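Local coordinates for protein lectin 2 (Agrocybe aegerita, PDB 4TQM) that binds carbohydrate, probably recognising glycans that carry terminal N-acetylglucosamine through pockets spaced round a beta-propeller, at residues P229-D234 and D242-G247; G250-L255 and V265-N270; L173-D178 and V188-K193; P284-D289 and V299-A304. The protein carries 1 engineered substitution. One frame throughout, in Å; residues are numbered along the deposited sequence.

Interaction 1: P229-D234 and D242-G247; sequences PRFVAD and DIIGCG. With NAG (2-acetamido-2-deoxy-beta-D-glucopyranose), chain E.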
# COMPACT_ATOMS: atom_id res chain seq x y z
N PRO A 229 9.01 10.84 -2.20
CA PRO A 229 8.04 9.92 -1.59
C PRO A 229 8.17 9.86 -0.07
O PRO A 229 9.28 9.91 0.46
CB PRO A 229 8.38 8.57 -2.22
CG PRO A 229 9.81 8.69 -2.63
CD PRO A 229 10.00 10.13 -3.03
N ARG A 230 7.03 9.77 0.62
CA ARG A 230 7.03 9.62 2.07
C ARG A 230 6.29 8.36 2.51
O ARG A 230 5.40 7.86 1.81
CB ARG A 230 6.43 10.87 2.74
CG ARG A 230 7.41 12.04 2.83
CD ARG A 230 6.72 13.35 2.47
NE ARG A 230 6.41 13.41 1.05
CZ ARG A 230 5.61 14.32 0.49
NH1 ARG A 230 5.03 15.25 1.24
NH2 ARG A 230 5.39 14.29 -0.82
N PHE A 231 6.68 7.85 3.68
CA PHE A 231 6.25 6.55 4.17
C PHE A 231 5.99 6.57 5.67
O PHE A 231 6.67 7.28 6.42
CB PHE A 231 7.33 5.49 3.92
CG PHE A 231 7.80 5.41 2.49
CD1 PHE A 231 7.19 4.55 1.60
CD2 PHE A 231 8.88 6.16 2.06
CE1 PHE A 231 7.62 4.45 0.29
CE2 PHE A 231 9.32 6.07 0.75
CZ PHE A 231 8.69 5.22 -0.14
N VAL A 232 5.00 5.78 6.09
CA VAL A 232 4.80 5.46 7.49
C VAL A 232 5.23 4.01 7.73
O VAL A 232 4.81 3.11 7.00
CB VAL A 232 3.33 5.64 7.92
CG1 VAL A 232 3.01 7.12 8.11
CG2 VAL A 232 2.38 5.01 6.90
N ALA A 233 6.08 3.80 8.73
CA ALA A 233 6.62 2.48 9.00
C ALA A 233 7.23 2.39 10.39
O ALA A 233 7.74 3.38 10.93
CB ALA A 233 7.66 2.10 7.95
N ASP A 234 7.18 1.19 10.97
CA ASP A 234 7.85 0.94 12.24
C ASP A 234 9.34 0.74 11.99
O ASP A 234 9.75 -0.28 11.43
CB ASP A 234 7.27 -0.30 12.92
CG ASP A 234 7.73 -0.46 14.35
OD1 ASP A 234 8.42 0.45 14.86
OD2 ASP A 234 7.39 -1.48 14.97
N ASP A 242 6.75 5.18 12.52
CA ASP A 242 7.62 6.34 12.40
C ASP A 242 7.40 6.93 11.02
O ASP A 242 6.69 6.35 10.20
CB ASP A 242 9.09 5.94 12.56
CG ASP A 242 9.34 5.16 13.84
OD1 ASP A 242 9.36 5.79 14.92
OD2 ASP A 242 9.52 3.93 13.76
N ILE A 243 7.99 8.09 10.76
CA ILE A 243 7.85 8.70 9.44
C ILE A 243 9.20 8.77 8.75
O ILE A 243 10.20 9.15 9.36
CB ILE A 243 7.20 10.09 9.53
CG1 ILE A 243 5.72 9.95 9.92
CG2 ILE A 243 7.31 10.84 8.21
CD1 ILE A 243 4.99 11.26 10.05
N ILE A 244 9.24 8.37 7.48
CA ILE A 244 10.47 8.46 6.71
C ILE A 244 10.19 8.90 5.28
O ILE A 244 9.29 8.39 4.64
CB ILE A 244 11.26 7.13 6.72
CG1 ILE A 244 12.52 7.23 5.85
CG2 ILE A 244 10.38 5.97 6.28
CD1 ILE A 244 13.42 6.01 5.92
N GLY A 245 10.96 9.87 4.80
CA GLY A 245 10.78 10.34 3.44
C GLY A 245 12.08 10.34 2.67
O GLY A 245 13.15 10.50 3.25
N CYS A 246 12.00 10.15 1.36
CA CYS A 246 13.18 10.25 0.51
C CYS A 246 13.22 11.66 -0.08
O CYS A 246 12.56 11.94 -1.07
CB CYS A 246 13.14 9.21 -0.61
SG CYS A 246 12.96 7.51 -0.02
N GLY A 247 13.98 12.54 0.56
CA GLY A 247 14.05 13.93 0.14
C GLY A 247 15.08 14.18 -0.94
O GLY A 247 15.30 13.34 -1.82
C1 NAG E . 15.65 19.97 3.13
C2 NAG E . 14.62 18.87 3.39
C3 NAG E . 13.84 19.18 4.67
C4 NAG E . 14.80 19.45 5.83
C5 NAG E . 15.86 20.48 5.45
C6 NAG E . 16.91 20.59 6.55
C7 NAG E . 13.83 17.75 1.38
C8 NAG E . 12.70 17.58 0.40
N2 NAG E . 13.72 18.75 2.25
O3 NAG E . 13.01 18.09 4.99
O4 NAG E . 14.07 19.92 6.94
O5 NAG E . 16.50 20.11 4.25
O6 NAG E . 17.92 21.49 6.17
O7 NAG E . 14.79 16.98 1.34
O HOH W 1 8.58 2.81 15.78
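Phe231 and Cys246 meet because each first torsion swings its side chain anti to its own carbonyl carbon (chi1 -54° for Phe231, -55° for Cys246), so that the Phe231 ring reaches along the sheet to the sulfur. Cys246 SG lies at the ring edge, 4.0 Å from CE2 of Phe231, a sulfur-aromatic contact made from the side and not over the face. Ile244 O also sits in the ring plane, 3.4 Å from Phe231 CD2, and the same oxygen accepts the backbone N of Phe231 at 2.8 Å. At the root of the ring, CB of Phe231 packs on CG2 of Ile244. At the Pro229 end, CG of the proline ring packs on CB of Cys246 at 3.9 Å. On the other side of the sheet the Arg230 chain passes Gly245, with CG 3.8 Å from the glycine CA, then bends away to donate from NH1 to Phe216 O.

Two acids close the far end. Asp234 OD1 and Asp242 OD2 approach to 3.8 Å, a like-charge pair probably eased by backbone N-H groups: Asp234 OD1 takes those of Thr236 and Gly237, Asp242 OD2 that of Leu235. Asp234 OD2 accepts from Gly239 N and Asp242 OD1 from Asn256 N. Five backbone hydrogen bonds complete this antiparallel hairpin, the two inner strands of one propeller blade, whose acidic, glycine-rich connection is characteristic of FG-GAP-like repeats.

Interaction 2: G250-L255 and V265-N270; sequences GCWVAL and VKLVIN. With NAG (2-acetamido-2-deoxy-beta-D-glucopyranose), chain E.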
# COMPACT_ATOMS: atom_id res chain seq x y z
N GLY A 250 18.77 12.89 0.72
CA GLY A 250 18.67 11.54 1.25
C GLY A 250 17.40 11.29 2.03
O GLY A 250 16.42 12.03 1.90
N CYS A 251 17.42 10.25 2.86
CA CYS A 251 16.25 9.86 3.63
C CYS A 251 16.21 10.55 4.98
O CYS A 251 17.19 10.53 5.73
CB CYS A 251 16.22 8.34 3.82
SG CYS A 251 16.14 7.40 2.29
N TRP A 252 15.08 11.17 5.28
CA TRP A 252 14.87 11.84 6.56
C TRP A 252 13.87 11.07 7.40
O TRP A 252 12.84 10.61 6.89
CB TRP A 252 14.37 13.27 6.35
CG TRP A 252 15.32 14.17 5.62
CD1 TRP A 252 15.48 14.28 4.27
CD2 TRP A 252 16.23 15.12 6.21
NE1 TRP A 252 16.43 15.22 3.98
CE2 TRP A 252 16.91 15.75 5.15
CE3 TRP A 252 16.53 15.49 7.52
CZ2 TRP A 252 17.87 16.74 5.36
CZ3 TRP A 252 17.49 16.47 7.73
CH2 TRP A 252 18.15 17.08 6.66
N VAL A 253 14.15 10.95 8.69
CA VAL A 253 13.30 10.20 9.60
C VAL A 253 12.87 11.05 10.79
O VAL A 253 13.67 11.79 11.36
CB VAL A 253 14.04 8.94 10.12
CG1 VAL A 253 13.34 8.36 11.34
CG2 VAL A 253 14.16 7.90 9.02
N ALA A 254 11.59 10.97 11.13
CA ALA A 254 11.12 11.44 12.43
C ALA A 254 10.61 10.23 13.18
O ALA A 254 9.75 9.48 12.69
CB ALA A 254 10.03 12.50 12.28
N LEU A 255 11.16 10.03 14.38
CA LEU A 255 10.85 8.85 15.18
C LEU A 255 9.62 9.08 16.05
O LEU A 255 9.47 10.14 16.68
CB LEU A 255 12.05 8.48 16.05
CG LEU A 255 13.27 7.96 15.28
CD1 LEU A 255 14.45 7.74 16.22
CD2 LEU A 255 12.91 6.67 14.56
N VAL A 265 13.37 15.73 12.96
CA VAL A 265 13.63 15.18 11.63
C VAL A 265 15.13 15.11 11.35
O VAL A 265 15.82 16.13 11.34
CB VAL A 265 12.94 16.01 10.54
CG1 VAL A 265 13.22 15.44 9.16
CG2 VAL A 265 11.44 16.07 10.80
N LYS A 266 15.63 13.90 11.11
CA LYS A 266 17.06 13.66 10.97
C LYS A 266 17.41 12.95 9.66
O LYS A 266 16.69 12.05 9.22
CB LYS A 266 17.58 12.84 12.15
CG LYS A 266 17.22 13.40 13.52
CD LYS A 266 17.73 12.50 14.63
CE LYS A 266 17.21 12.94 15.99
NZ LYS A 266 17.65 12.01 17.07
N LEU A 267 18.54 13.34 9.07
CA LEU A 267 19.04 12.70 7.86
C LEU A 267 19.80 11.43 8.23
O LEU A 267 20.87 11.49 8.84
CB LEU A 267 19.96 13.65 7.08
CG LEU A 267 20.53 13.16 5.75
CD1 LEU A 267 19.41 12.85 4.77
CD2 LEU A 267 21.48 14.19 5.16
N VAL A 268 19.24 10.28 7.86
CA VAL A 268 19.78 8.99 8.29
C VAL A 268 20.50 8.22 7.19
O VAL A 268 21.34 7.36 7.47
CB VAL A 268 18.67 8.10 8.88
CG1 VAL A 268 18.10 8.74 10.14
CG2 VAL A 268 17.58 7.87 7.85
N ILE A 269 20.15 8.51 5.94
CA ILE A 269 20.77 7.86 4.79
C ILE A 269 21.10 8.91 3.74
O ILE A 269 20.22 9.67 3.32
CB ILE A 269 19.83 6.83 4.14
CG1 ILE A 269 19.45 5.75 5.15
CG2 ILE A 269 20.48 6.21 2.91
CD1 ILE A 269 18.24 4.95 4.76
N ASN A 270 22.36 8.96 3.31
CA ASN A 270 22.77 9.92 2.29
C ASN A 270 22.58 9.37 0.88
O ASN A 270 23.49 9.41 0.06
CB ASN A 270 24.22 10.35 2.52
CG ASN A 270 24.44 10.97 3.88
OD1 ASN A 270 24.14 12.15 4.09
ND2 ASN A 270 24.95 10.18 4.82
C1 NAG E . 15.65 19.97 3.13
C2 NAG E . 14.62 18.87 3.39
C3 NAG E . 13.84 19.18 4.67
C4 NAG E . 14.80 19.45 5.83
C5 NAG E . 15.86 20.48 5.45
C6 NAG E . 16.91 20.59 6.55
C7 NAG E . 13.83 17.75 1.38
C8 NAG E . 12.70 17.58 0.40
N2 NAG E . 13.72 18.75 2.25
O3 NAG E . 13.01 18.09 4.99
O4 NAG E . 14.07 19.92 6.94
O5 NAG E . 16.50 20.11 4.25
O6 NAG E . 17.92 21.49 6.17
O7 NAG E . 14.79 16.98 1.34
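Trp252 lies sandwiched between its partner strand and a sugar. Leu267 comes over one face of the indole, its CB 3.8 Å from the centroid of the six-membered ring and almost on the ring normal, a clear CH-pi contact. Over the opposite face lies the N-acetylglucosamine of chain E, with C4 4.1 Å above the plane and displaced toward the rim. Val265 presses in beside them: its first torsion (chi1 180°) swings CG1 away from the backbone N, and that methyl reaches Trp252 CE3 at 3.7 Å, while CG2 turns to CB of Ala254.

Cys251 faces the other side of the sheet, where its CB meets CB of Ile269 at 3.9 Å. Here the pairing slips by one residue. Cys251 N donates to Ile269 O at 2.9 Å, but Cys251 O accepts from Val268 N, so Val268 and Ile269 both stand opposite one cysteine in a classic beta bulge. Next to the bulge, Val268 CG2 lies against Val253 CG2 at 3.6 Å. Beyond it, Val253 and Lys266 form a regular hydrogen-bonded pair.

The sugar is held further by Asn215, Gly221, Trp223 and Lys248, which makes this outer hairpin of a propeller blade, with its tryptophan platform, part of a lectin binding site.

Interaction 3: L173-D178 and V188-K193; sequences LRFLAD and VGFGDK. With NAG (2-acetamido-2-deoxy-beta-D-glucopyranose), chain D; GAL (beta-D-galactopyranose), chain B; NAG (2-acetamido-2-deoxy-beta-D-glucopyranose), chain C.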
# COMPACT_ATOMS: atom_id res chain seq x y z
N LEU A 173 -0.55 13.91 1.24
CA LEU A 173 -0.62 12.46 1.41
C LEU A 173 -1.50 12.09 2.60
O LEU A 173 -1.54 12.80 3.59
CB LEU A 173 0.78 11.88 1.59
CG LEU A 173 1.73 11.95 0.39
CD1 LEU A 173 3.17 11.70 0.83
CD2 LEU A 173 1.32 10.96 -0.68
N ARG A 174 -2.22 10.97 2.50
CA ARG A 174 -3.09 10.54 3.59
C ARG A 174 -3.03 9.03 3.80
O ARG A 174 -3.50 8.26 2.97
CB ARG A 174 -4.54 10.99 3.34
CG ARG A 174 -4.82 12.45 3.68
CD ARG A 174 -6.07 12.95 2.97
NE ARG A 174 -5.87 13.01 1.52
CZ ARG A 174 -6.82 13.37 0.65
NH1 ARG A 174 -8.03 13.70 1.08
NH2 ARG A 174 -6.55 13.40 -0.65
N PHE A 175 -2.44 8.63 4.92
CA PHE A 175 -2.20 7.23 5.25
C PHE A 175 -2.96 6.83 6.51
O PHE A 175 -3.39 7.69 7.29
CB PHE A 175 -0.71 6.98 5.51
CG PHE A 175 0.20 7.40 4.38
CD1 PHE A 175 1.51 7.77 4.64
CD2 PHE A 175 -0.24 7.40 3.06
CE1 PHE A 175 2.36 8.15 3.62
CE2 PHE A 175 0.60 7.77 2.04
CZ PHE A 175 1.90 8.15 2.31
N LEU A 176 -3.11 5.53 6.72
CA LEU A 176 -3.61 5.01 7.99
C LEU A 176 -2.48 4.24 8.68
O LEU A 176 -1.81 3.42 8.04
CB LEU A 176 -4.82 4.10 7.77
CG LEU A 176 -6.06 4.70 7.10
CD1 LEU A 176 -7.15 3.65 6.94
CD2 LEU A 176 -6.58 5.90 7.87
N ALA A 177 -2.28 4.50 9.96
CA ALA A 177 -1.20 3.86 10.73
C ALA A 177 -1.37 4.10 12.22
O ALA A 177 -1.86 5.14 12.64
CB ALA A 177 0.16 4.38 10.26
N ASP A 178 -0.95 3.12 13.03
CA ASP A 178 -0.95 3.30 14.48
C ASP A 178 0.22 4.17 14.89
O ASP A 178 1.37 3.74 14.85
CB ASP A 178 -0.87 1.95 15.19
CG ASP A 178 -0.81 2.09 16.70
OD1 ASP A 178 -1.21 3.15 17.23
OD2 ASP A 178 -0.39 1.12 17.37
N VAL A 188 -2.94 9.69 9.35
CA VAL A 188 -1.75 10.52 9.21
C VAL A 188 -1.82 11.30 7.91
O VAL A 188 -1.97 10.71 6.84
CB VAL A 188 -0.46 9.68 9.22
CG1 VAL A 188 0.76 10.58 9.02
CG2 VAL A 188 -0.35 8.90 10.52
N GLY A 189 -1.70 12.62 7.99
CA GLY A 189 -1.85 13.46 6.81
C GLY A 189 -0.71 14.44 6.59
O GLY A 189 -0.45 15.31 7.42
N PHE A 190 -0.03 14.28 5.46
CA PHE A 190 1.00 15.21 5.03
C PHE A 190 0.32 16.33 4.25
O PHE A 190 0.04 16.19 3.06
CB PHE A 190 2.02 14.49 4.14
CG PHE A 190 2.74 13.37 4.84
CD1 PHE A 190 4.03 13.56 5.32
CD2 PHE A 190 2.14 12.13 5.03
CE1 PHE A 190 4.71 12.53 5.96
CE2 PHE A 190 2.81 11.10 5.67
CZ PHE A 190 4.10 11.30 6.14
N GLY A 191 0.04 17.43 4.94
CA GLY A 191 -0.66 18.56 4.35
C GLY A 191 0.27 19.59 3.75
O GLY A 191 1.32 19.24 3.20
N ASP A 192 -0.11 20.86 3.84
CA ASP A 192 0.70 21.95 3.30
C ASP A 192 1.88 22.30 4.19
O ASP A 192 3.03 22.30 3.75
CB ASP A 192 -0.15 23.19 3.07
CG ASP A 192 -1.03 23.08 1.84
OD1 ASP A 192 -0.52 22.68 0.78
OD2 ASP A 192 -2.24 23.38 1.95
N LYS A 193 1.60 22.61 5.45
CA LYS A 193 2.62 23.13 6.34
C LYS A 193 2.90 22.23 7.54
O LYS A 193 3.84 22.49 8.30
CB LYS A 193 2.23 24.54 6.81
CG LYS A 193 2.20 25.57 5.69
CD LYS A 193 1.74 26.94 6.17
CE LYS A 193 2.81 27.67 6.99
NZ LYS A 193 2.85 27.23 8.41
C1 NAG D . 0.46 27.89 0.09
C2 NAG D . 0.61 28.73 1.35
C3 NAG D . 0.16 27.92 2.56
C4 NAG D . -1.23 27.35 2.33
C5 NAG D . -1.34 26.66 0.98
C6 NAG D . -2.79 26.27 0.69
C7 NAG D . 2.48 30.17 0.79
C8 NAG D . 1.82 31.51 0.94
N2 NAG D . 1.98 29.17 1.50
O1 NAG D . 0.86 28.62 -1.05
O3 NAG D . 0.16 28.70 3.74
O4 NAG D . -1.52 26.42 3.35
O5 NAG D . -0.88 27.50 -0.06
O6 NAG D . -3.61 27.40 0.87
O7 NAG D . 3.44 30.03 0.02
C1 GAL B . -2.55 26.58 4.36
C2 GAL B . -2.84 25.13 4.75
C3 GAL B . -3.63 25.07 6.05
C4 GAL B . -2.98 25.95 7.12
C5 GAL B . -2.64 27.34 6.56
C6 GAL B . -1.89 28.20 7.57
O2 GAL B . -3.56 24.50 3.72
O3 GAL B . -3.66 23.74 6.51
O4 GAL B . -1.79 25.33 7.57
O5 GAL B . -1.84 27.19 5.40
O6 GAL B . -2.78 28.64 8.57
C1 NAG C . -4.93 23.34 7.07
C2 NAG C . -5.07 21.83 6.86
C3 NAG C . -6.35 21.34 7.51
C4 NAG C . -6.40 21.78 8.97
C5 NAG C . -6.17 23.29 9.09
C6 NAG C . -6.10 23.69 10.56
C7 NAG C . -3.97 21.08 4.81
C8 NAG C . -4.18 20.52 3.43
N2 NAG C . -5.06 21.52 5.44
O3 NAG C . -6.43 19.94 7.45
O4 NAG C . -7.65 21.45 9.53
O5 NAG C . -4.98 23.66 8.44
O6 NAG C . -5.61 25.01 10.67
O7 NAG C . -2.83 21.13 5.28
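The rings of Phe175 and Phe190 meet at a slant, their planes 61° apart, in neither a stack nor an edge-to-face pair. The closest approach is CE1 of Phe175 to CE2 of Phe190 at 3.6 Å. Leu173 adds its CB 3.7 Å from CD2 of Phe190, also obliquely, so the Phe190 ring leans on two residues of the facing strand. Both rings stand on the face shared by Leu173 and Val188; the first torsions (chi1 -56° for Phe175, -62° for Phe190) turn them so that CE1 and CE2 meet.

Beneath the rings the backbones pair in regular antiparallel fashion: Leu173 exchanges two hydrogen bonds with Phe190, and Phe175 two with Val188. Past Phe190 the chain leaves the strand and turns to the carbohydrate. Asp192 N donates to O7 of the chain C N-acetylglucosamine at 3.1 Å, almost straight, gripping the acetamido group. Asp192 OD2 lies 2.5 Å from O2 of the linked galactose, so short that the exact length is doubtful, while OD1 is salt-bridged to Arg171, which would help to position the carboxylate.

Arg174, on the opposite side of the sheet from the two rings, donates from NH1 to Phe160 O and packs toward strand 117-121. The aromatic side abuts strand 230-233, touching Arg230 and Val232, and strand 195-198 continues the sheet beyond strand 186-190.

Interaction 4: P284-D289 and V299-A304; sequences PRFIAD and VGFGNA. With NAG (2-acetamido-2-deoxy-beta-D-glucopyranose), chain F; GAL (beta-D-galactopyranose), chain G.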
# COMPACT_ATOMS: atom_id res chain seq x y z
N PRO A 284 11.35 3.47 -8.16
CA PRO A 284 10.44 3.24 -7.03
C PRO A 284 11.16 2.83 -5.75
O PRO A 284 12.08 2.02 -5.78
CB PRO A 284 9.54 2.10 -7.53
CG PRO A 284 10.35 1.41 -8.58
CD PRO A 284 11.16 2.49 -9.24
N ARG A 285 10.72 3.40 -4.62
CA ARG A 285 11.31 3.09 -3.33
C ARG A 285 10.26 2.56 -2.35
O ARG A 285 9.09 2.93 -2.43
CB ARG A 285 12.02 4.32 -2.75
CG ARG A 285 13.36 4.63 -3.40
CD ARG A 285 13.57 6.13 -3.57
NE ARG A 285 12.68 6.67 -4.60
CZ ARG A 285 12.61 7.95 -4.93
NH1 ARG A 285 13.38 8.84 -4.32
NH2 ARG A 285 11.76 8.34 -5.88
N PHE A 286 10.69 1.70 -1.44
CA PHE A 286 9.79 1.02 -0.52
C PHE A 286 10.46 0.85 0.85
O PHE A 286 11.69 0.82 0.95
CB PHE A 286 9.42 -0.37 -1.05
CG PHE A 286 8.80 -0.36 -2.42
CD1 PHE A 286 7.43 -0.22 -2.58
CD2 PHE A 286 9.59 -0.49 -3.56
CE1 PHE A 286 6.85 -0.21 -3.84
CE2 PHE A 286 9.02 -0.48 -4.82
CZ PHE A 286 7.65 -0.34 -4.96
N ILE A 287 9.64 0.72 1.88
CA ILE A 287 10.12 0.34 3.20
C ILE A 287 9.66 -1.08 3.49
O ILE A 287 8.46 -1.37 3.46
CB ILE A 287 9.58 1.27 4.30
CG1 ILE A 287 9.86 2.73 3.96
CG2 ILE A 287 10.20 0.91 5.65
CD1 ILE A 287 11.34 3.06 3.83
N ALA A 288 10.61 -1.98 3.75
CA ALA A 288 10.27 -3.36 4.07
C ALA A 288 11.27 -3.97 5.04
O ALA A 288 12.41 -3.51 5.15
CB ALA A 288 10.18 -4.20 2.80
N ASP A 289 10.83 -5.00 5.76
CA ASP A 289 11.67 -5.68 6.74
C ASP A 289 12.47 -6.79 6.05
O ASP A 289 11.93 -7.84 5.70
CB ASP A 289 10.81 -6.25 7.86
CG ASP A 289 11.62 -6.94 8.94
OD1 ASP A 289 12.86 -6.83 8.94
OD2 ASP A 289 11.00 -7.60 9.81
N VAL A 299 14.49 0.10 0.75
CA VAL A 299 14.76 -0.63 -0.48
C VAL A 299 14.45 0.24 -1.69
O VAL A 299 13.39 0.85 -1.76
CB VAL A 299 13.91 -1.91 -0.57
CG1 VAL A 299 14.17 -2.63 -1.89
CG2 VAL A 299 14.20 -2.82 0.61
N GLY A 300 15.38 0.29 -2.64
CA GLY A 300 15.18 1.14 -3.79
C GLY A 300 15.56 0.47 -5.09
O GLY A 300 16.59 -0.19 -5.19
N PHE A 301 14.71 0.63 -6.10
CA PHE A 301 15.00 0.11 -7.42
C PHE A 301 15.62 1.22 -8.27
O PHE A 301 14.91 1.99 -8.92
CB PHE A 301 13.73 -0.45 -8.06
CG PHE A 301 13.16 -1.63 -7.31
CD1 PHE A 301 13.59 -2.92 -7.58
CD2 PHE A 301 12.20 -1.44 -6.32
CE1 PHE A 301 13.07 -4.00 -6.89
CE2 PHE A 301 11.68 -2.52 -5.62
CZ PHE A 301 12.12 -3.80 -5.91
N GLY A 302 16.94 1.30 -8.24
CA GLY A 302 17.66 2.37 -8.91
C GLY A 302 17.97 2.08 -10.36
O GLY A 302 17.32 1.24 -10.99
N ASN A 303 18.97 2.77 -10.90
CA ASN A 303 19.37 2.56 -12.28
C ASN A 303 20.00 1.19 -12.50
O ASN A 303 19.56 0.43 -13.35
CB ASN A 303 20.32 3.66 -12.74
CG ASN A 303 20.79 3.47 -14.17
OD1 ASN A 303 21.92 3.05 -14.42
ND2 ASN A 303 19.91 3.76 -15.13
N ALA A 304 21.03 0.89 -11.71
CA ALA A 304 21.82 -0.33 -11.90
C ALA A 304 21.19 -1.56 -11.24
O ALA A 304 21.68 -2.67 -11.40
CB ALA A 304 23.23 -0.13 -11.38
C1 NAG F . 23.70 5.81 -8.79
C2 NAG F . 22.53 5.65 -7.81
C3 NAG F . 22.92 6.17 -6.44
C4 NAG F . 24.20 5.49 -5.97
C5 NAG F . 25.29 5.60 -7.03
C6 NAG F . 26.51 4.80 -6.60
C7 NAG F . 20.33 5.60 -8.80
C8 NAG F . 19.03 6.32 -9.01
N2 NAG F . 21.34 6.31 -8.31
O3 NAG F . 21.88 5.90 -5.52
O4 NAG F . 24.65 6.06 -4.76
O5 NAG F . 24.84 5.14 -8.29
O6 NAG F . 27.55 4.94 -7.55
O7 NAG F . 20.43 4.40 -9.06
C1 GAL G . 24.91 5.40 -13.36
C2 GAL G . 24.68 5.39 -11.85
C3 GAL G . 23.22 5.65 -11.47
C4 GAL G . 22.54 6.69 -12.36
C5 GAL G . 22.91 6.49 -13.83
C6 GAL G . 22.29 7.56 -14.72
O1 GAL G . 26.30 5.44 -13.60
O2 GAL G . 25.04 4.13 -11.34
O3 GAL G . 23.17 6.06 -10.12
O4 GAL G . 22.89 7.99 -11.94
O5 GAL G . 24.31 6.53 -13.94
O6 GAL G . 22.49 7.22 -16.07
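Phe286 and Phe301 form the dense part of this hairpin, meeting rim to rim with CE2 of Phe286 3.4 Å from CE2 of Phe301. Their planes stand 82° apart, yet neither ring lies over the face of the other. Pro284 closes in beside them: its O sits in the plane of the Phe301 ring, 3.5 Å from CD2, and its CG packs on Phe301 CB at 3.9 Å. The same carbonyl oxygen takes the backbone N-H of Phe301 at 3.0 Å, so one oxygen serves the strand pairing and also borders the ring. Phe286 and Val299 bind each other through two further backbone hydrogen bonds. On the reverse side Arg285 lays its CG 4.0 Å from CA of Gly300; the guanidinium end then leads off, with NH1 donating to Phe272 O.

The remainder is looser. Residues 302-304 leave the strand and touch nothing of 284-289, turning instead to a partly exposed rim where sugar binds. Asn303 N donates to O7 of the chain F N-acetylglucosamine at 2.9 Å and 167°. The first torsion of Asn303 (chi1 179°) turns CG away from the backbone N and lays the side chain along the attached galactose, OD1 3.6 Å from C5 in the chain G ring, a contact of proximity and not a hydrogen bond. Asp271, Lys276 and Trp278 hold the same N-acetylglucosamine. A tight inner hairpin running out into a segment that binds sugar thus joins the core of a beta-propeller blade to a lectin pocket.

Overall arrangement
Along the chain the order is interaction 3, 1, 2, 4. Interactions 1 and 2 share one four-stranded antiparallel sheet, 230-233 to 266-269, their centres 9 Å apart and joined through the pairing of strands 242-246 and 251-254. Interaction 3 belongs to the preceding sheet and interaction 4 to the following one, with centres about 11 and 13 Å from that of interaction 1; both pack against its inner hairpin but do not touch each other. Interaction 2 lies further out, 21 Å from the chain centre. The three sheets are consecutive blades of a propeller, so similar inner hairpins build the core while sugars bind repeatedly toward the periphery, consistent with multivalent glycan recognition.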